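Local coordinates for flavin-nucleotide-binding protein (Mycobacterium smegmatis, PDB 4YBN) that binds FAD and heme in a split beta-barrel of the pyridoxamine 5'-phosphate oxidase family and is probably an oxidoreductase, at residues A[92-106]-A[162-176]. Sequence-based numbering, arbitrary orientation.
With HEM (protoporphyrin IX containing Fe), chain G.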
ATOM      1  N   ALA A  92       2.453 -20.282  -9.033  1.00 27.58           N
ATOM      2  CA  ALA A  92       3.341 -21.180  -9.762  1.00 28.84           C
ATOM      3  C   ALA A  92       3.138 -22.620  -9.295  1.00 29.43           C
ATOM      4  O   ALA A  92       2.386 -22.910  -8.352  1.00 25.15           O
ATOM      5  CB  ALA A  92       4.789 -20.734  -9.610  1.00 28.46           C
ATOM      6  N   ARG A  93       3.729 -23.541 -10.052  1.00 33.46           N
ATOM      7  CA  ARG A  93       3.703 -24.975  -9.725  1.00 32.56           C
ATOM      8  C   ARG A  93       4.599 -25.345  -8.549  1.00 33.52           C
ATOM      9  O   ARG A  93       4.512 -26.458  -8.051  1.00 35.16           O
ATOM     10  CB  ARG A  93       4.142 -25.786 -10.927  1.00 33.25           C
ATOM     11  CG  ARG A  93       3.128 -25.808 -12.034  1.00 37.21           C
ATOM     12  CD  ARG A  93       3.800 -26.444 -13.232  1.00 40.99           C
ATOM     13  NE  ARG A  93       2.931 -26.460 -14.383  1.00 42.97           N
ATOM     14  CZ  ARG A  93       2.954 -25.557 -15.347  1.00 44.08           C
ATOM     15  NH1 ARG A  93       3.798 -24.508 -15.306  1.00 40.84           N
ATOM     16  NH2 ARG A  93       2.099 -25.701 -16.354  1.00 54.20           N
ATOM     17  N   SER A  94       5.458 -24.417  -8.121  1.00 34.68           N
ATOM     18  CA  SER A  94       6.193 -24.487  -6.844  1.00 29.61           C
ATOM     19  C   SER A  94       5.944 -23.255  -5.967  1.00 31.05           C
ATOM     20  O   SER A  94       5.665 -22.173  -6.484  1.00 30.64           O
ATOM     21  CB  SER A  94       7.671 -24.501  -7.114  1.00 29.67           C
ATOM     22  OG  SER A  94       8.028 -23.346  -7.799  1.00 36.59           O
ATOM     23  N   SER A  95       6.183 -23.355  -4.670  1.00 33.07           N
ATOM     24  CA  SER A  95       6.104 -22.113  -3.823  1.00 31.42           C
ATOM     25  C   SER A  95       7.261 -21.183  -4.107  1.00 32.83           C
ATOM     26  O   SER A  95       7.139 -19.937  -4.058  1.00 30.96           O
ATOM     27  CB  SER A  95       6.055 -22.462  -2.372  1.00 32.73           C
ATOM     28  OG  SER A  95       7.122 -23.304  -2.096  1.00 40.29           O
ATOM     29  N   PHE A  96       8.401 -21.768  -4.468  1.00 30.10           N
ATOM     30  CA  PHE A  96       9.558 -20.969  -4.725  1.00 27.71           C
ATOM     31  C   PHE A  96       9.354 -19.975  -5.862  1.00 27.29           C
ATOM     32  O   PHE A  96       9.916 -18.884  -5.816  1.00 29.13           O
ATOM     33  CB  PHE A  96      10.777 -21.863  -4.924  1.00 31.63           C
ATOM     34  CG  PHE A  96      12.010 -21.130  -5.333  1.00 31.84           C
ATOM     35  CD1 PHE A  96      12.802 -20.523  -4.388  1.00 30.73           C
ATOM     36  CD2 PHE A  96      12.372 -21.058  -6.669  1.00 35.25           C
ATOM     37  CE1 PHE A  96      13.940 -19.845  -4.757  1.00 33.35           C
ATOM     38  CE2 PHE A  96      13.542 -20.426  -7.048  1.00 36.70           C
ATOM     39  CZ  PHE A  96      14.323 -19.806  -6.082  1.00 34.42           C
ATOM     40  N   GLU A  97       8.619 -20.338  -6.899  1.00 29.27           N
ATOM     41  CA  GLU A  97       8.414 -19.439  -8.028  1.00 32.17           C
ATOM     42  C   GLU A  97       7.093 -18.676  -7.911  1.00 29.19           C
ATOM     43  O   GLU A  97       6.720 -18.012  -8.858  1.00 29.12           O
ATOM     44  CB  GLU A  97       8.449 -20.165  -9.395  1.00 32.82           C
ATOM     45  CG  GLU A  97       9.765 -20.793  -9.779  1.00 33.97           C
ATOM     46  CD  GLU A  97      10.847 -19.794 -10.000  1.00 40.08           C
ATOM     47  OE1 GLU A  97      10.557 -18.601 -10.277  1.00 42.20           O
ATOM     48  OE2 GLU A  97      11.999 -20.231  -9.943  1.00 51.71           O
ATOM     49  N   SER A  98       6.381 -18.765  -6.794  1.00 26.33           N
ATOM     50  CA  SER A  98       5.135 -18.066  -6.682  1.00 27.96           C
ATOM     51  C   SER A  98       5.466 -16.638  -6.289  1.00 32.44           C
ATOM     52  O   SER A  98       6.523 -16.391  -5.753  1.00 29.50           O
ATOM     53  CB  SER A  98       4.209 -18.711  -5.671  1.00 29.20           C
ATOM     54  OG  SER A  98       3.739 -19.942  -6.210  1.00 29.10           O
ATOM     55  N   SER A  99       4.581 -15.701  -6.611  0.63 29.78           N
ATOM     56  CA  SER A  99       4.952 -14.285  -6.544  0.63 30.03           C
ATOM     57  C   SER A  99       3.728 -13.401  -6.429  0.63 30.86           C
ATOM     58  O   SER A  99       2.664 -13.896  -6.064  0.63 23.84           O
ATOM     59  CB  SER A  99       5.774 -13.898  -7.764  0.63 30.02           C
ATOM     60  OG  SER A  99       6.574 -12.775  -7.477  0.63 28.42           O
ATOM     61  N   PHE A 100       3.916 -12.110  -6.715  1.00 28.97           N
ATOM     62  CA  PHE A 100       2.852 -11.151  -6.875  1.00 31.61           C
ATOM     63  C   PHE A 100       3.100 -10.355  -8.108  1.00 30.87           C
ATOM     64  O   PHE A 100       4.245 -10.093  -8.437  1.00 38.49           O
ATOM     65  CB  PHE A 100       2.801 -10.195  -5.734  1.00 31.07           C
ATOM     66  CG  PHE A 100       2.381 -10.805  -4.417  1.00 30.07           C
ATOM     67  CD1 PHE A 100       1.142 -11.193  -4.211  1.00 30.46           C
ATOM     68  CD2 PHE A 100       3.258 -10.917  -3.388  1.00 33.74           C
ATOM     69  CE1 PHE A 100       0.748 -11.707  -3.018  1.00 33.77           C
ATOM     70  CE2 PHE A 100       2.890 -11.451  -2.198  1.00 31.38           C
ATOM     71  CZ  PHE A 100       1.632 -11.844  -2.009  1.00 33.82           C
ATOM     72  N   ARG A 101       2.028  -9.946  -8.788  1.00 25.89           N
ATOM     73  CA  ARG A 101       2.124  -8.939  -9.771  1.00 27.46           C
ATOM     74  C   ARG A 101       1.963  -7.618  -8.998  1.00 25.82           C
ATOM     75  O   ARG A 101       1.125  -7.468  -8.125  1.00 22.31           O
ATOM     76  CB  ARG A 101       1.057  -9.095 -10.828  1.00 27.82           C
ATOM     77  CG  ARG A 101       1.411 -10.064 -11.907  1.00 28.78           C
ATOM     78  CD  ARG A 101       0.321 -10.043 -12.957  1.00 32.08           C
ATOM     79  NE  ARG A 101       0.623 -10.933 -14.093  1.00 33.31           N
ATOM     80  CZ  ARG A 101      -0.215 -11.211 -15.089  1.00 40.85           C
ATOM     81  NH1 ARG A 101      -1.445 -10.682 -15.098  1.00 43.99           N
ATOM     82  NH2 ARG A 101       0.153 -12.052 -16.087  1.00 47.42           N
ATOM     83  N   TYR A 102       2.764  -6.649  -9.366  1.00 26.70           N
ATOM     84  CA  TYR A 102       2.697  -5.316  -8.730  1.00 27.94           C
ATOM     85  C   TYR A 102       3.424  -4.264  -9.525  1.00 28.98           C
ATOM     86  O   TYR A 102       4.165  -4.591 -10.463  1.00 27.35           O
ATOM     87  CB  TYR A 102       3.341  -5.412  -7.387  1.00 31.19           C
ATOM     88  CG  TYR A 102       4.830  -5.722  -7.482  1.00 37.97           C
ATOM     89  CD1 TYR A 102       5.755  -4.719  -7.820  1.00 37.57           C
ATOM     90  CD2 TYR A 102       5.322  -7.019  -7.234  1.00 34.09           C
ATOM     91  CE1 TYR A 102       7.117  -4.983  -7.880  1.00 40.04           C
ATOM     92  CE2 TYR A 102       6.691  -7.282  -7.277  1.00 39.62           C
ATOM     93  CZ  TYR A 102       7.579  -6.263  -7.608  1.00 42.26           C
ATOM     94  OH  TYR A 102       8.929  -6.507  -7.664  1.00 42.45           O
ATOM     95  N   ARG A 103       3.225  -2.995  -9.133  1.00 24.37           N
ATOM     96  CA  ARG A 103       3.980  -1.854  -9.662  1.00 22.34           C
ATOM     97  C   ARG A 103       4.342  -1.040  -8.424  1.00 22.97           C
ATOM     98  O   ARG A 103       3.486  -0.851  -7.559  1.00 22.94           O
ATOM     99  CB  ARG A 103       3.092  -1.006 -10.543  1.00 24.16           C
ATOM    100  CG  ARG A 103       2.625  -1.557 -11.871  1.00 24.32           C
ATOM    101  CD  ARG A 103       1.513  -0.688 -12.405  1.00 26.82           C
ATOM    102  NE  ARG A 103       0.264  -1.121 -11.796  1.00 30.76           N
ATOM    103  CZ  ARG A 103      -0.882  -0.467 -11.804  1.00 32.65           C
ATOM    104  NH1 ARG A 103      -0.978   0.721 -12.415  1.00 32.71           N
ATOM    105  NH2 ARG A 103      -1.944  -1.018 -11.166  1.00 27.89           N
ATOM    106  N   SER A 104       5.577  -0.610  -8.269  1.00 21.03           N
ATOM    107  CA  SER A 104       5.952   0.087  -7.088  1.00 21.86           C
ATOM    108  C   SER A 104       6.928   1.220  -7.445  1.00 19.64           C
ATOM    109  O   SER A 104       7.791   1.021  -8.302  1.00 22.92           O
ATOM    110  CB  SER A 104       6.673  -0.863  -6.083  1.00 22.93           C
ATOM    111  OG  SER A 104       6.843  -0.083  -4.869  1.00 29.48           O
ATOM    112  N   ALA A 105       6.787   2.367  -6.820  1.00 19.56           N
ATOM    113  CA  ALA A 105       7.751   3.452  -7.052  1.00 21.93           C
ATOM    114  C   ALA A 105       8.266   3.869  -5.729  1.00 21.38           C
ATOM    115  O   ALA A 105       7.536   3.856  -4.728  1.00 21.18           O
ATOM    116  CB  ALA A 105       7.065   4.591  -7.763  1.00 20.22           C
ATOM    117  N   THR A 106       9.532   4.261  -5.699  1.00 19.97           N
ATOM    118  CA  THR A 106      10.143   4.814  -4.519  1.00 20.49           C
ATOM    119  C   THR A 106      10.813   6.153  -4.917  1.00 21.04           C
ATOM    120  O   THR A 106      11.488   6.195  -5.942  1.00 24.15           O
ATOM    121  CB  THR A 106      11.217   3.901  -3.948  1.00 24.25           C
ATOM    122  OG1 THR A 106      10.726   2.544  -3.920  1.00 29.99           O
ATOM    123  CG2 THR A 106      11.465   4.343  -2.531  1.00 26.15           C
ATOM    124  N   SER A 162      12.751   5.459  -8.350  1.00 25.60           N
ATOM    125  CA  SER A 162      12.933   4.170  -8.972  1.00 28.36           C
ATOM    126  C   SER A 162      11.534   3.530  -9.186  1.00 28.09           C
ATOM    127  O   SER A 162      10.611   3.765  -8.392  1.00 26.31           O
ATOM    128  CB  SER A 162      13.872   3.312  -8.139  1.00 30.56           C
ATOM    129  OG  SER A 162      13.228   2.910  -6.952  1.00 35.98           O
ATOM    130  N   LEU A 163      11.372   2.826 -10.276  1.00 24.35           N
ATOM    131  CA  LEU A 163      10.113   2.150 -10.581  1.00 24.85           C
ATOM    132  C   LEU A 163      10.369   0.666 -10.847  1.00 24.85           C
ATOM    133  O   LEU A 163      11.236   0.247 -11.693  1.00 24.64           O
ATOM    134  CB  LEU A 163       9.418   2.834 -11.766  1.00 26.06           C
ATOM    135  CG  LEU A 163       8.062   2.260 -12.185  1.00 26.45           C
ATOM    136  CD1 LEU A 163       6.941   2.453 -11.203  1.00 27.99           C
ATOM    137  CD2 LEU A 163       7.694   2.852 -13.518  1.00 28.95           C
ATOM    138  N   LYS A 164       9.630  -0.170 -10.157  1.00 26.60           N
ATOM    139  CA  LYS A 164       9.715  -1.642 -10.398  1.00 27.40           C
ATOM    140  C   LYS A 164       8.373  -2.242 -10.772  1.00 27.99           C
ATOM    141  O   LYS A 164       7.340  -1.972 -10.135  1.00 24.26           O
ATOM    142  CB  LYS A 164      10.276  -2.288  -9.183  1.00 28.72           C
ATOM    143  CG  LYS A 164      10.558  -3.787  -9.388  1.00 37.91           C
ATOM    144  CD  LYS A 164      11.528  -4.369  -8.358  1.00 38.58           C
ATOM    145  CE  LYS A 164      11.958  -5.803  -8.737  1.00 42.81           C
ATOM    146  NZ  LYS A 164      12.657  -6.399  -7.557  1.00 42.40           N
ATOM    147  N   LEU A 165       8.372  -2.988 -11.868  1.00 26.39           N
ATOM    148  CA  LEU A 165       7.147  -3.504 -12.482  1.00 30.36           C
ATOM    149  C   LEU A 165       7.232  -5.034 -12.587  1.00 32.55           C
ATOM    150  O   LEU A 165       8.153  -5.544 -13.220  1.00 35.96           O
ATOM    151  CB  LEU A 165       6.941  -2.927 -13.902  1.00 34.25           C
ATOM    152  CG  LEU A 165       7.147  -1.410 -14.135  1.00 39.08           C
ATOM    153  CD1 LEU A 165       7.080  -1.037 -15.624  1.00 44.68           C
ATOM    154  CD2 LEU A 165       6.070  -0.629 -13.377  1.00 36.91           C
ATOM    155  N   SER A 166       6.261  -5.751 -12.028  1.00 34.00           N
ATOM    156  CA  SER A 166       6.127  -7.205 -12.203  1.00 32.77           C
ATOM    157  C   SER A 166       4.755  -7.540 -12.702  1.00 34.31           C
ATOM    158  O   SER A 166       3.804  -7.420 -11.963  1.00 34.05           O
ATOM    159  CB  SER A 166       6.338  -7.915 -10.895  1.00 31.80           C
ATOM    160  OG  SER A 166       6.699  -9.260 -11.146  1.00 39.19           O
ATOM    161  N   GLU A 167       4.615  -7.868 -13.979  1.00 35.38           N
ATOM    162  CA  GLU A 167       3.308  -8.213 -14.520  1.00 37.22           C
ATOM    163  C   GLU A 167       3.389  -9.468 -15.365  1.00 40.33           C
ATOM    164  O   GLU A 167       2.600  -9.626 -16.307  1.00 40.51           O
ATOM    165  CB  GLU A 167       2.734  -7.060 -15.376  1.00 39.96           C
ATOM    166  CG  GLU A 167       2.587  -5.710 -14.661  1.00 39.12           C
ATOM    167  CD  GLU A 167       1.567  -5.725 -13.534  1.00 37.35           C
ATOM    168  OE1 GLU A 167       0.706  -6.626 -13.487  1.00 39.43           O
ATOM    169  OE2 GLU A 167       1.623  -4.839 -12.677  1.00 34.45           O
ATOM    170  N   GLY A 168       4.295 -10.368 -15.013  1.00 39.95           N
ATOM    171  CA  GLY A 168       4.583 -11.551 -15.836  1.00 41.95           C
ATOM    172  C   GLY A 168       3.787 -12.745 -15.410  1.00 42.09           C
ATOM    173  O   GLY A 168       2.733 -12.601 -14.715  1.00 38.89           O
ATOM    174  N   TRP A 169       4.270 -13.917 -15.841  1.00 38.52           N
ATOM    175  CA  TRP A 169       3.667 -15.219 -15.527  1.00 34.15           C
ATOM    176  C   TRP A 169       4.594 -16.064 -14.654  1.00 34.32           C
ATOM    177  O   TRP A 169       5.743 -15.740 -14.535  1.00 32.49           O
ATOM    178  CB  TRP A 169       3.429 -15.983 -16.825  1.00 38.67           C
ATOM    179  CG  TRP A 169       2.471 -15.350 -17.654  1.00 39.23           C
ATOM    180  CD1 TRP A 169       2.722 -14.565 -18.736  1.00 44.32           C
ATOM    181  CD2 TRP A 169       1.055 -15.374 -17.476  1.00 36.49           C
ATOM    182  NE1 TRP A 169       1.533 -14.112 -19.254  1.00 42.32           N
ATOM    183  CE2 TRP A 169       0.497 -14.598 -18.501  1.00 39.34           C
ATOM    184  CE3 TRP A 169       0.203 -16.005 -16.561  1.00 35.92           C
ATOM    185  CZ2 TRP A 169      -0.874 -14.417 -18.633  1.00 36.64           C
ATOM    186  CZ3 TRP A 169      -1.153 -15.828 -16.696  1.00 33.94           C
ATOM    187  CH2 TRP A 169      -1.673 -15.058 -17.732  1.00 36.18           C
ATOM    188  N   PRO A 170       4.102 -17.187 -14.058  1.00 33.57           N
ATOM    189  CA  PRO A 170       5.008 -18.027 -13.302  1.00 34.37           C
ATOM    190  C   PRO A 170       6.214 -18.518 -14.176  1.00 41.05           C
ATOM    191  O   PRO A 170       6.051 -18.796 -15.386  1.00 35.61           O
ATOM    192  CB  PRO A 170       4.138 -19.224 -12.932  1.00 36.06           C
ATOM    193  CG  PRO A 170       2.750 -18.775 -13.032  1.00 37.48           C
ATOM    194  CD  PRO A 170       2.727 -17.711 -14.069  1.00 36.96           C
ATOM    195  N   ASP A 171       7.399 -18.575 -13.577  1.00 38.70           N
ATOM    196  CA  ASP A 171       8.605 -19.059 -14.245  1.00 43.32           C
ATOM    197  C   ASP A 171       9.068 -20.448 -13.726  1.00 37.98           C
ATOM    198  O   ASP A 171      10.106 -20.605 -13.050  1.00 37.36           O
ATOM    199  CB  ASP A 171       9.678 -18.015 -14.073  1.00 42.35           C
ATOM    200  CG  ASP A 171      10.925 -18.360 -14.805  1.00 54.83           C
ATOM    201  OD1 ASP A 171      10.870 -19.148 -15.786  1.00 52.92           O
ATOM    202  OD2 ASP A 171      11.970 -17.836 -14.394  1.00 59.80           O
ATOM    203  N   ASP A 172       8.292 -21.464 -14.048  1.00 36.54           N
ATOM    204  CA  ASP A 172       8.459 -22.761 -13.411  1.00 38.97           C
ATOM    205  C   ASP A 172       9.672 -23.597 -13.850  1.00 42.79           C
ATOM    206  O   ASP A 172       9.983 -23.682 -15.025  1.00 40.74           O
ATOM    207  CB  ASP A 172       7.180 -23.602 -13.583  1.00 44.48           C
ATOM    208  CG  ASP A 172       6.079 -23.174 -12.623  1.00 44.86           C
ATOM    209  OD1 ASP A 172       6.378 -23.070 -11.424  1.00 41.85           O
ATOM    210  OD2 ASP A 172       4.941 -22.941 -13.065  1.00 47.20           O
ATOM    211  N   ALA A 173      10.299 -24.285 -12.896  1.00 45.83           N
ATOM    212  CA  ALA A 173      11.333 -25.293 -13.225  1.00 49.74           C
ATOM    213  C   ALA A 173      10.757 -26.359 -14.158  1.00 46.75           C
ATOM    214  O   ALA A 173       9.591 -26.789 -14.023  1.00 46.72           O
ATOM    215  CB  ALA A 173      11.885 -25.937 -11.955  1.00 46.97           C
ATOM    216  N   ASP A 174      11.547 -26.771 -15.139  1.00 53.51           N
ATOM    217  CA  ASP A 174      11.063 -27.750 -16.148  1.00 58.75           C
ATOM    218  C   ASP A 174      10.490 -29.049 -15.503  1.00 50.80           C
ATOM    219  O   ASP A 174       9.440 -29.567 -15.924  1.00 52.89           O
ATOM    220  CB  ASP A 174      12.197 -28.065 -17.110  1.00 72.14           C
ATOM    221  CG  ASP A 174      13.552 -27.961 -16.440  1.00 81.52           C
ATOM    222  OD1 ASP A 174      14.369 -27.137 -16.908  1.00 83.54           O
ATOM    223  OD2 ASP A 174      13.770 -28.661 -15.416  1.00 90.73           O
ATOM    224  N   GLU A 175      11.154 -29.529 -14.454  1.00 49.58           N
ATOM    225  CA  GLU A 175      10.627 -30.651 -13.608  1.00 51.99           C
ATOM    226  C   GLU A 175       9.124 -30.526 -13.191  1.00 44.89           C
ATOM    227  O   GLU A 175       8.356 -31.486 -13.218  1.00 43.96           O
ATOM    228  CB  GLU A 175      11.491 -30.795 -12.338  1.00 63.75           C
ATOM    229  CG  GLU A 175      12.926 -31.301 -12.575  1.00 77.27           C
ATOM    230  CD  GLU A 175      14.040 -30.236 -12.483  1.00 85.59           C
ATOM    231  OE1 GLU A 175      13.740 -28.992 -12.603  1.00 69.44           O
ATOM    232  OE2 GLU A 175      15.226 -30.680 -12.302  1.00 70.78           O
ATOM    233  N   ASP A 176       8.714 -29.321 -12.814  1.00 42.37           N
ATOM    234  CA  ASP A 176       7.345 -29.049 -12.340  1.00 39.48           C
ATOM    235  C   ASP A 176       6.338 -28.955 -13.447  1.00 37.99           C
ATOM    236  O   ASP A 176       5.169 -29.392 -13.305  1.00 36.66           O
ATOM    237  CB  ASP A 176       7.359 -27.723 -11.547  1.00 39.77           C
ATOM    238  CG  ASP A 176       8.122 -27.854 -10.310  1.00 41.17           C
ATOM    239  OD1 ASP A 176       7.944 -28.935  -9.666  1.00 35.75           O
ATOM    240  OD2 ASP A 176       8.893 -26.902  -9.983  1.00 43.81           O
TER
HETATM  241  CHA HEM G 301      11.233 -13.351  -4.300  0.68 32.24           C
HETATM  242  CHB HEM G 301       6.503 -13.827  -3.520  0.68 30.25           C
HETATM  243  CHC HEM G 301       7.188 -18.325  -1.905  0.68 27.29           C
HETATM  244  CHD HEM G 301      11.960 -17.770  -2.353  0.68 33.71           C
HETATM  245  C1A HEM G 301       9.895 -13.097  -4.249  0.68 29.88           C
HETATM  246  C2A HEM G 301       9.268 -11.900  -4.672  0.68 32.33           C
HETATM  247  C3A HEM G 301       7.917 -12.038  -4.409  0.68 31.35           C
HETATM  248  C4A HEM G 301       7.738 -13.330  -3.867  0.68 29.97           C
HETATM  249  CMA HEM G 301       6.777 -11.060  -4.620  0.68 28.33           C
HETATM  250  CAA HEM G 301       9.971 -10.668  -5.218  0.68 31.44           C
HETATM  251  CBA HEM G 301      10.346 -10.748  -6.705  0.68 32.37           C
HETATM  252  CGA HEM G 301      10.750  -9.387  -7.237  0.68 32.53           C
HETATM  253  O1A HEM G 301      10.044  -8.863  -8.131  0.68 29.29           O
HETATM  254  O2A HEM G 301      11.751  -8.774  -6.782  0.68 32.24           O
HETATM  255  C1B HEM G 301       6.258 -15.122  -3.040  0.68 29.75           C
HETATM  256  C2B HEM G 301       4.942 -15.643  -2.834  0.68 30.12           C
HETATM  257  C3B HEM G 301       5.097 -16.900  -2.371  0.68 30.96           C
HETATM  258  C4B HEM G 301       6.571 -17.165  -2.309  0.68 30.10           C
HETATM  259  CMB HEM G 301       3.589 -14.977  -3.084  0.68 31.41           C
HETATM  260  CAB HEM G 301       3.903 -17.704  -2.138  0.68 33.83           C
HETATM  261  CBB HEM G 301       3.938 -18.993  -1.977  0.68 39.35           C
HETATM  262  C1C HEM G 301       8.571 -18.587  -1.854  0.68 29.52           C
HETATM  263  C2C HEM G 301       9.181 -19.714  -1.227  0.68 25.89           C
HETATM  264  C3C HEM G 301      10.570 -19.568  -1.354  0.68 28.97           C
HETATM  265  C4C HEM G 301      10.771 -18.334  -2.061  0.68 30.59           C
HETATM  266  CMC HEM G 301       8.440 -20.840  -0.604  0.68 25.51           C
HETATM  267  CAC HEM G 301      11.638 -20.521  -0.986  0.68 33.19           C
HETATM  268  CBC HEM G 301      11.409 -21.831  -0.779  0.68 32.53           C
HETATM  269  C1D HEM G 301      12.093 -16.518  -2.926  0.68 31.88           C
HETATM  270  C2D HEM G 301      13.394 -16.045  -3.352  0.68 33.38           C
HETATM  271  C3D HEM G 301      13.195 -14.829  -3.899  0.68 33.80           C
HETATM  272  C4D HEM G 301      11.759 -14.565  -3.812  0.68 33.10           C
HETATM  273  CMD HEM G 301      14.708 -16.750  -3.194  0.68 34.78           C
HETATM  274  CAD HEM G 301      14.231 -13.885  -4.486  0.68 33.01           C
HETATM  275  CBD HEM G 301      14.049 -13.664  -5.996  0.68 34.43           C
HETATM  276  CGD HEM G 301      15.350 -13.194  -6.621  0.68 41.03           C
HETATM  277  O1D HEM G 301      16.001 -13.943  -7.400  0.68 36.82           O
HETATM  278  O2D HEM G 301      15.802 -12.044  -6.363  0.68 40.97           O
HETATM  279  NA  HEM G 301       8.948 -13.948  -3.741  0.68 30.22           N
HETATM  280  NB  HEM G 301       7.177 -16.045  -2.742  0.68 30.40           N
HETATM  281  NC  HEM G 301       9.559 -17.744  -2.261  0.68 27.71           N
HETATM  282  ND  HEM G 301      11.139 -15.615  -3.229  0.68 33.81           N
HETATM  283 FE   HEM G 301       9.267 -15.784  -2.930  0.68 30.95          FE
HETATM  284  O   HOH W   1       8.524 -24.341 -10.389  1.00 38.03           O
HETATM  285  O   HOH W   2       9.050 -16.330  -5.190  1.00 38.01           O
HETATM  286  O   HOH W   3       7.926 -17.214 -11.294  1.00 41.14           O
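With chi1 of Tyr102 at 65°, its CG sits between the backbone N and the carbonyl carbon, and the phenol leans across toward the neighbouring strand, between Ser166 and Lys164. The Lys164 chain, CG opposite the backbone N and extended from there on, runs obliquely past the ring to one heme propionate. Tyr102 OH donates to HEM O1A at 2.6 Å, in the ring plane, and Lys164 NZ to HEM O2A at 2.7 Å; a phenol and an ammonium thus share one carboxylate's two oxygens. Lys164 NZ also bonds Arg13 O and O3' of the FAD, so its long chain serves both cofactors. Over one face of the Tyr102 ring lies Ser166 CB, a CH-pi contact 3.9 Å from the centroid; the slim serine fits against the ring while its OG bonds Lys17. Strands 99-106 and 162-166 are antiparallel neighbours in the split beta-barrel of this flavin-binding family, with Tyr102–Ser166, Ser104–Lys164 and Thr106–Ser162 as hydrogen-bonded pairs whose side chains share the cofactor face. Ser162 OG there bonds N3A of the FAD.

The extended Arg101 chain reaches over from its strand and brings NE (2.8 Å) and NH2 side-on to Gly168 O, beyond Ser166, close to the guanidinium plane. This grip steadies the group as NH2 sits over the centre of the Trp169 six-membered ring, a cation-pi contact, CZ 4.7 Å from the centroid. Farther along, Arg93 NH1 forms a salt bridge to Asp172 OD2 at 3.0 Å, the guanidinium and carboxylate planes 74° apart, and reaches Asp200 of the second subunit. A water donates to Asp172 OD1 (2.7 Å) and Asp176 OD2 (2.6 Å) and accepts from Ser94 OG; Asp176 OD2 also forms a salt bridge with Arg139 of the second subunit.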